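Local coordinates for protein Esterase/lipase (Uncultured bacterium, PDB 3K6K) that probably hydrolyses carboxylic esters, as an esterase/lipase of the alpha/beta hydrolase fold related to hormone-sensitive lipase, at residues R72-I83 with T104-W115. Numbering follows the deposited sequence.
Sequences RQATDGAGAAHI and TQLAKQSSATLW
W115 sits between R72 and H82, the three side chains running alongside one another on the same sheet face. R72 reaches over the indole: with CG anti to the backbone N (chi1 -175°), its CD settles on one face of the six-membered ring, 3.6 Å from the ring centroid, a CH-pi contact. H82 instead meets the indole at its edge. W115 NE1 donates to H82 ND1 at 3.0 Å, nearly straight and close to both ring planes, which probably sets the imidazole's rotation, with ND1 as acceptor. With an alanine at W115, H82 ND1 would probably lose its donor and R72 CD the ring it rests on. T113 CG2 packs against R72 CG at 3.6 Å, while its OG1 donates to a water that also bonds to G79 O and A81 O. On the other face, I83 CG1 meets A112 CB at 3.8 Å, and L114 places CD1 by I83 CG2 and CD2 by the Q73 amide, whose NE2 goes on to T103. Backbone bonds stitch both sides of 113-115: L114 N to Q73 O (2.7 Å) in antiparallel pairing, I83 N to T113 O and W115 N to I83 O in parallel pairing. Helix 96-110 ends in a Schellman motif at S111 and leads through A112 into strand 113-117, completing the beta-alpha-beta crossover from 82-86 that, beside antiparallel 68-74, gives the 1-2-4-3 strand order of the alpha/beta hydrolase fold.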
loop_
_atom_site.group_PDB
_atom_site.type_symbol
_atom_site.label_atom_id
_atom_site.label_comp_id
_atom_site.label_asym_id
_atom_site.label_seq_id
_atom_site.Cartn_x
_atom_site.Cartn_y
_atom_site.Cartn_z
ATOM N N ARG A 72 4.671 -3.413 -30.297
ATOM C CA ARG A 72 4.106 -4.604 -29.721
ATOM C C ARG A 72 5.252 -5.531 -29.385
ATOM O O ARG A 72 6.237 -5.606 -30.146
ATOM C CB ARG A 72 3.156 -5.242 -30.732
ATOM C CG ARG A 72 2.396 -6.435 -30.216
ATOM C CD ARG A 72 1.377 -7.001 -31.209
ATOM N NE ARG A 72 1.963 -7.975 -32.121
ATOM C CZ ARG A 72 1.869 -7.881 -33.444
ATOM N NH1 ARG A 72 1.192 -6.861 -33.998
ATOM N NH2 ARG A 72 2.438 -8.817 -34.208
ATOM N N GLN A 73 5.138 -6.234 -28.255
ATOM C CA GLN A 73 6.264 -6.940 -27.653
ATOM C C GLN A 73 5.757 -8.223 -27.032
ATOM O O GLN A 73 4.748 -8.224 -26.272
ATOM C CB GLN A 73 6.948 -6.053 -26.563
ATOM C CG GLN A 73 7.158 -4.597 -26.965
ATOM C CD GLN A 73 7.791 -3.669 -25.917
ATOM O OE1 GLN A 73 7.600 -2.439 -25.987
ATOM N NE2 GLN A 73 8.578 -4.212 -25.003
ATOM N N ALA A 74 6.449 -9.309 -27.335
ATOM C CA ALA A 74 6.060 -10.631 -26.876
ATOM C C ALA A 74 7.085 -11.717 -27.248
ATOM O O ALA A 74 7.844 -11.593 -28.246
ATOM C CB ALA A 74 4.730 -10.994 -27.454
ATOM N N THR A 75 7.080 -12.780 -26.492
ATOM C CA THR A 75 7.682 -13.999 -26.900
ATOM C C THR A 75 6.738 -14.831 -27.772
ATOM O O THR A 75 5.548 -14.711 -27.736
ATOM C CB THR A 75 8.129 -14.887 -25.723
ATOM O OG1 THR A 75 7.013 -15.238 -24.911
ATOM C CG2 THR A 75 9.144 -14.241 -24.935
ATOM N N ASP A 76 7.361 -15.674 -28.561
ATOM C CA ASP A 76 6.817 -16.838 -29.200
ATOM C C ASP A 76 5.932 -17.644 -28.242
ATOM O O ASP A 76 4.922 -18.187 -28.617
ATOM C CB ASP A 76 8.014 -17.664 -29.644
ATOM C CG ASP A 76 7.667 -18.750 -30.587
ATOM O OD1 ASP A 76 8.248 -19.817 -30.420
ATOM O OD2 ASP A 76 6.843 -18.564 -31.486
ATOM N N GLY A 77 6.308 -17.730 -26.995
ATOM C CA GLY A 77 5.483 -18.473 -26.077
ATOM C C GLY A 77 4.267 -17.869 -25.399
ATOM O O GLY A 77 3.751 -18.470 -24.505
ATOM N N ALA A 78 3.822 -16.704 -25.823
ATOM C CA ALA A 78 2.870 -15.926 -25.070
ATOM C C ALA A 78 1.456 -16.413 -25.059
ATOM O O ALA A 78 0.899 -16.728 -26.070
ATOM C CB ALA A 78 2.918 -14.476 -25.471
ATOM N N GLY A 79 0.884 -16.409 -23.865
ATOM C CA GLY A 79 -0.548 -16.600 -23.653
ATOM C C GLY A 79 -1.341 -15.475 -24.289
ATOM O O GLY A 79 -0.809 -14.723 -25.091
ATOM N N ALA A 80 -2.621 -15.371 -23.938
ATOM C CA ALA A 80 -3.541 -14.457 -24.628
ATOM C C ALA A 80 -3.815 -13.162 -23.861
ATOM O O ALA A 80 -4.637 -12.372 -24.284
ATOM C CB ALA A 80 -4.839 -15.152 -24.958
ATOM N N ALA A 81 -3.114 -12.943 -22.759
ATOM C CA ALA A 81 -3.155 -11.660 -22.039
ATOM C C ALA A 81 -2.527 -10.494 -22.840
ATOM O O ALA A 81 -1.561 -10.676 -23.581
ATOM C CB ALA A 81 -2.468 -11.820 -20.694
ATOM N N HIS A 82 -3.081 -9.307 -22.705
ATOM C CA HIS A 82 -2.494 -8.126 -23.290
ATOM C C HIS A 82 -2.247 -7.119 -22.199
ATOM O O HIS A 82 -3.126 -6.979 -21.298
ATOM C CB HIS A 82 -3.456 -7.534 -24.307
ATOM C CG HIS A 82 -3.742 -8.461 -25.451
ATOM N ND1 HIS A 82 -3.041 -8.409 -26.639
ATOM C CD2 HIS A 82 -4.584 -9.520 -25.548
ATOM C CE1 HIS A 82 -3.470 -9.373 -27.434
ATOM N NE2 HIS A 82 -4.406 -10.056 -26.799
ATOM N N ILE A 83 -1.079 -6.435 -22.272
ATOM C CA ILE A 83 -0.734 -5.322 -21.423
ATOM C C ILE A 83 -0.681 -4.067 -22.308
ATOM O O ILE A 83 0.061 -4.005 -23.293
ATOM C CB ILE A 83 0.673 -5.487 -20.654
ATOM C CG1 ILE A 83 0.757 -6.817 -19.881
ATOM C CG2 ILE A 83 0.907 -4.290 -19.721
ATOM C CD1 ILE A 83 2.121 -7.136 -19.259
ATOM N N THR A 104 9.966 -4.951 -21.993
ATOM C CA THR A 104 10.324 -6.267 -22.487
ATOM C C THR A 104 10.384 -7.236 -21.344
ATOM O O THR A 104 10.036 -8.416 -21.512
ATOM C CB THR A 104 11.668 -6.290 -23.280
ATOM O OG1 THR A 104 12.700 -5.704 -22.483
ATOM C CG2 THR A 104 11.540 -5.519 -24.632
ATOM N N GLN A 105 10.818 -6.763 -20.178
ATOM C CA GLN A 105 10.752 -7.625 -18.972
ATOM C C GLN A 105 9.289 -7.872 -18.597
ATOM O O GLN A 105 8.896 -9.009 -18.362
ATOM C CB GLN A 105 11.567 -7.072 -17.768
ATOM C CG GLN A 105 13.055 -6.942 -17.969
ATOM C CD GLN A 105 13.761 -8.303 -18.164
ATOM O OE1 GLN A 105 14.942 -8.381 -18.621
ATOM N NE2 GLN A 105 13.054 -9.371 -17.821
ATOM N N LEU A 106 8.458 -6.832 -18.582
ATOM C CA LEU A 106 7.038 -7.049 -18.267
ATOM C C LEU A 106 6.496 -8.140 -19.214
ATOM O O LEU A 106 5.822 -9.072 -18.770
ATOM C CB LEU A 106 6.278 -5.743 -18.307
ATOM C CG LEU A 106 6.693 -4.714 -17.260
ATOM C CD1 LEU A 106 6.044 -3.341 -17.534
ATOM C CD2 LEU A 106 6.354 -5.233 -15.858
ATOM N N ALA A 107 6.781 -8.035 -20.517
ATOM C CA ALA A 107 6.254 -9.006 -21.501
ATOM C C ALA A 107 6.737 -10.483 -21.259
ATOM O O ALA A 107 5.931 -11.391 -21.166
ATOM C CB ALA A 107 6.574 -8.537 -22.934
ATOM N N LYS A 108 8.044 -10.695 -21.151
ATOM C CA LYS A 108 8.584 -12.000 -20.941
ATOM C C LYS A 108 8.086 -12.697 -19.642
ATOM O O LYS A 108 7.560 -13.822 -19.703
ATOM C CB LYS A 108 10.111 -11.927 -20.937
ATOM C CG LYS A 108 10.792 -13.269 -20.771
ATOM C CD LYS A 108 12.269 -13.115 -21.091
ATOM C CE LYS A 108 13.027 -14.443 -21.029
ATOM N NZ LYS A 108 13.000 -15.204 -22.348
ATOM N N GLN A 109 8.251 -12.023 -18.492
ATOM C CA GLN A 109 7.839 -12.553 -17.185
ATOM C C GLN A 109 6.311 -12.642 -16.968
ATOM O O GLN A 109 5.824 -13.275 -16.013
ATOM C CB GLN A 109 8.458 -11.723 -16.080
ATOM C CG GLN A 109 9.826 -11.242 -16.411
ATOM C CD GLN A 109 10.742 -11.203 -15.247
ATOM O OE1 GLN A 109 11.563 -10.288 -15.124
ATOM N NE2 GLN A 109 10.647 -12.217 -14.383
ATOM N N SER A 110 5.535 -12.031 -17.833
ATOM C CA SER A 110 4.107 -12.172 -17.664
ATOM C C SER A 110 3.445 -13.011 -18.750
ATOM O O SER A 110 2.216 -13.141 -18.742
ATOM C CB SER A 110 3.473 -10.794 -17.631
ATOM O OG SER A 110 3.820 -10.186 -18.862
ATOM N N SER A 111 4.239 -13.568 -19.681
ATOM C CA SER A 111 3.713 -14.338 -20.852
ATOM C C SER A 111 2.597 -13.586 -21.607
ATOM O O SER A 111 1.610 -14.179 -22.078
ATOM C CB SER A 111 3.223 -15.757 -20.453
ATOM O OG SER A 111 4.267 -16.728 -20.493
ATOM N N ALA A 112 2.766 -12.282 -21.712
ATOM C CA ALA A 112 1.783 -11.428 -22.308
ATOM C C ALA A 112 2.318 -10.789 -23.594
ATOM O O ALA A 112 3.543 -10.748 -23.882
ATOM C CB ALA A 112 1.395 -10.317 -21.318
ATOM N N THR A 113 1.374 -10.239 -24.338
ATOM C CA THR A 113 1.689 -9.382 -25.417
ATOM C C THR A 113 1.539 -7.977 -24.877
ATOM O O THR A 113 0.470 -7.570 -24.447
ATOM C CB THR A 113 0.765 -9.639 -26.618
ATOM O OG1 THR A 113 0.870 -11.022 -26.997
ATOM C CG2 THR A 113 1.120 -8.747 -27.790
ATOM N N LEU A 114 2.610 -7.211 -24.934
ATOM C CA LEU A 114 2.566 -5.879 -24.399
ATOM C C LEU A 114 2.603 -4.917 -25.584
ATOM O O LEU A 114 3.315 -5.145 -26.545
ATOM C CB LEU A 114 3.737 -5.694 -23.436
ATOM C CG LEU A 114 3.929 -4.324 -22.805
ATOM C CD1 LEU A 114 4.585 -4.463 -21.401
ATOM C CD2 LEU A 114 4.806 -3.473 -23.728
ATOM N N TRP A 115 1.846 -3.839 -25.512
ATOM C CA TRP A 115 1.708 -2.892 -26.598
ATOM C C TRP A 115 2.132 -1.606 -25.939
ATOM O O TRP A 115 1.369 -1.072 -25.150
ATOM C CB TRP A 115 0.230 -2.712 -26.965
ATOM C CG TRP A 115 -0.435 -3.971 -27.447
ATOM C CD1 TRP A 115 -0.808 -5.035 -26.692
ATOM C CD2 TRP A 115 -0.794 -4.294 -28.808
ATOM N NE1 TRP A 115 -1.380 -6.001 -27.477
ATOM C CE2 TRP A 115 -1.386 -5.574 -28.784
ATOM C CE3 TRP A 115 -0.660 -3.617 -30.048
ATOM C CZ2 TRP A 115 -1.844 -6.228 -29.963
ATOM C CZ3 TRP A 115 -1.132 -4.239 -31.218
ATOM C CH2 TRP A 115 -1.725 -5.546 -31.165
HETATM O O HOH W 1 5.799 -12.441 -24.077
HETATM O O HOH W 2 -1.070 -12.335 -25.871
#